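Local structure of phosphoribosylglycinamide synthetase (Anaerococcus prevotii, 4DIM) at residues 189-194 and 263-268. The protein probably binds ATP and a divalent metal ion and acts as a ligase of the ATP-grasp type. Sequence-based numbering, arbitrary orientation.
Sequences EFIEGY and DMILKD
Tyr194 and Leu266 form an antiparallel hydrogen-bonded pair where the chain, leaving strand 186-189 of the small four-stranded sheet, enters the larger antiparallel sheet of the ATP-grasp fold. Residues 190-194 run nearly at right angles to residues 264-267 (99° between their end-to-end directions), and the sheet pairing between the two is confined to Tyr194 and Leu266. Two backbone bonds close the pair: Tyr194 N gives to Leu266 O at 2.8 Å, and Leu266 N to Tyr194 O. The same two carbonyls also receive CA-H...O contacts, from Gly193 and Ile265 respectively. Tyr194 CB and Leu266 CB lie side by side on one face of the sheet, 4.0 Å apart, while the phenol ring leads away from the strand.

Ile265 and Lys267 meet the linker from the other face. With CG1 of Ile265 anti to its own N (chi1 -179°), CD1 tucks under the linker backbone, 3.4 Å from Gly193 N and close to Ile191 O. Its CG2 meets Ile191 CG2 at 3.8 Å, and that Ile191 methyl also touches Lys267 CD, the lysine chain crossing the isoleucine at about a right angle. Fully extended, Lys267 passes Glu192 O with its CG and CD and brings NZ to Glu192 OE2 in a salt bridge whose hydrogen bond, at 3.4 Å, is weak. Without the long chain of Lys267, as with an alanine here, the Glu192 carboxylate would probably lose this charged mate and the Ile191 methyl the CD beside it.

Farther out, strand 270-277 packs on Ile265 through Tyr272 and Ile274, and Leu266 rests on Ile238 of helix 236-253. At the far end of the linker, Arg126 holds Glu189 by a salt bridge to OE1, which also accepts a hydrogen bond from Lys144 N.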
loop_
_atom_site.group_PDB
_atom_site.type_symbol
_atom_site.label_atom_id
_atom_site.label_comp_id
_atom_site.label_asym_id
_atom_site.label_seq_id
_atom_site.Cartn_x
_atom_site.Cartn_y
_atom_site.Cartn_z
ATOM N N GLU A 189 9.569 -12.162 -17.285
ATOM C CA GLU A 189 8.728 -11.499 -18.288
ATOM C C GLU A 189 8.642 -10.020 -17.989
ATOM O O GLU A 189 8.414 -9.619 -16.833
ATOM C CB GLU A 189 7.305 -12.066 -18.283
ATOM C CG GLU A 189 7.165 -13.507 -18.736
ATOM C CD GLU A 189 5.721 -13.966 -18.732
ATOM O OE1 GLU A 189 5.259 -14.513 -19.759
ATOM O OE2 GLU A 189 5.054 -13.801 -17.685
ATOM N N PHE A 190 8.813 -9.207 -19.019
ATOM C CA PHE A 190 8.700 -7.771 -18.896
ATOM C C PHE A 190 7.301 -7.396 -19.362
ATOM O O PHE A 190 6.968 -7.594 -20.535
ATOM C CB PHE A 190 9.802 -7.063 -19.693
ATOM C CG PHE A 190 9.857 -5.570 -19.447
ATOM C CD1 PHE A 190 9.883 -5.060 -18.154
ATOM C CD2 PHE A 190 9.847 -4.675 -20.505
ATOM C CE1 PHE A 190 9.862 -3.685 -17.929
ATOM C CE2 PHE A 190 9.853 -3.302 -20.278
ATOM C CZ PHE A 190 9.859 -2.813 -18.991
ATOM N N ILE A 191 6.449 -6.968 -18.416
ATOM C CA ILE A 191 5.059 -6.595 -18.668
ATOM C C ILE A 191 5.024 -5.094 -18.675
ATOM O O ILE A 191 5.281 -4.467 -17.666
ATOM C CB ILE A 191 4.102 -7.205 -17.606
ATOM C CG1 ILE A 191 4.340 -8.713 -17.393
ATOM C CG2 ILE A 191 2.654 -6.941 -17.967
ATOM C CD1 ILE A 191 3.972 -9.604 -18.578
ATOM N N GLU A 192 4.773 -4.506 -19.809
ATOM C CA GLU A 192 4.720 -3.062 -19.914
ATOM C C GLU A 192 3.268 -2.753 -20.287
ATOM O O GLU A 192 2.713 -3.402 -21.171
ATOM C CB GLU A 192 5.817 -2.507 -20.889
ATOM C CG GLU A 192 5.799 -2.953 -22.345
ATOM C CD GLU A 192 6.270 -4.356 -22.703
ATOM O OE1 GLU A 192 6.946 -4.472 -23.750
ATOM O OE2 GLU A 192 5.857 -5.339 -22.038
ATOM N N GLY A 193 2.618 -1.891 -19.509
ATOM C CA GLY A 193 1.224 -1.561 -19.766
ATOM C C GLY A 193 0.648 -0.521 -18.827
ATOM O O GLY A 193 1.386 0.269 -18.253
ATOM N N TYR A 194 -0.679 -0.515 -18.659
ATOM C CA TYR A 194 -1.328 0.443 -17.756
ATOM C C TYR A 194 -1.192 -0.029 -16.283
ATOM O O TYR A 194 -1.737 -1.081 -15.914
ATOM C CB TYR A 194 -2.807 0.670 -18.144
ATOM C CG TYR A 194 -3.444 1.776 -17.332
ATOM C CD1 TYR A 194 -2.998 3.092 -17.438
ATOM C CD2 TYR A 194 -4.426 1.496 -16.385
ATOM C CE1 TYR A 194 -3.499 4.098 -16.613
ATOM C CE2 TYR A 194 -4.974 2.508 -15.594
ATOM C CZ TYR A 194 -4.492 3.806 -15.694
ATOM O OH TYR A 194 -4.985 4.832 -14.906
ATOM N N ASP A 263 -0.817 -4.094 -6.292
ATOM C CA ASP A 263 -0.242 -3.370 -7.424
ATOM C C ASP A 263 -0.498 -4.241 -8.622
ATOM O O ASP A 263 -0.024 -5.381 -8.674
ATOM C CB ASP A 263 1.275 -3.085 -7.257
ATOM C CG ASP A 263 1.700 -2.279 -6.041
ATOM O OD1 ASP A 263 0.936 -1.372 -5.626
ATOM O OD2 ASP A 263 2.854 -2.464 -5.583
HETATM N N MSE A 264 -1.284 -3.722 -9.546
HETATM C CA MSE A 264 -1.694 -4.363 -10.770
HETATM C C MSE A 264 -1.013 -3.756 -11.993
HETATM O O MSE A 264 -0.481 -2.657 -11.965
HETATM C CB MSE A 264 -3.218 -4.156 -10.973
HETATM C CG MSE A 264 -4.168 -4.386 -9.723
HETATM SE SE MSE A 264 -4.443 -6.211 -9.352
HETATM C CE MSE A 264 -4.819 -7.057 -11.207
ATOM N N ILE A 265 -1.172 -4.427 -13.111
ATOM C CA ILE A 265 -0.786 -3.901 -14.421
ATOM C C ILE A 265 -1.770 -4.439 -15.467
ATOM O O ILE A 265 -2.132 -5.619 -15.455
ATOM C CB ILE A 265 0.675 -4.172 -14.809
ATOM C CG1 ILE A 265 1.003 -3.572 -16.192
ATOM C CG2 ILE A 265 0.976 -5.649 -14.786
ATOM C CD1 ILE A 265 2.288 -3.132 -16.322
ATOM N N LEU A 266 -2.195 -3.573 -16.373
ATOM C CA LEU A 266 -3.108 -3.991 -17.430
ATOM C C LEU A 266 -2.350 -4.078 -18.764
ATOM O O LEU A 266 -1.775 -3.080 -19.199
ATOM C CB LEU A 266 -4.301 -3.020 -17.482
ATOM C CG LEU A 266 -5.065 -2.885 -18.765
ATOM C CD1 LEU A 266 -5.833 -4.161 -19.072
ATOM C CD2 LEU A 266 -6.010 -1.764 -18.638
ATOM N N LYS A 267 -2.333 -5.288 -19.385
ATOM C CA LYS A 267 -1.719 -5.520 -20.700
ATOM C C LYS A 267 -2.651 -6.321 -21.595
ATOM O O LYS A 267 -2.981 -7.468 -21.273
ATOM C CB LYS A 267 -0.355 -6.254 -20.586
ATOM C CG LYS A 267 0.338 -6.547 -21.936
ATOM C CD LYS A 267 1.716 -7.122 -21.709
ATOM C CE LYS A 267 2.488 -7.532 -22.953
ATOM N NZ LYS A 267 3.873 -7.983 -22.615
ATOM N N ASP A 268 -3.021 -5.745 -22.752
ATOM C CA ASP A 268 -3.829 -6.441 -23.766
ATOM C C ASP A 268 -5.100 -7.084 -23.166
ATOM O O ASP A 268 -5.371 -8.274 -23.381
ATOM C CB ASP A 268 -2.978 -7.509 -24.488
ATOM C CG ASP A 268 -1.689 -6.961 -25.109
ATOM O OD1 ASP A 268 -1.669 -5.755 -25.483
ATOM O OD2 ASP A 268 -0.699 -7.748 -25.244
#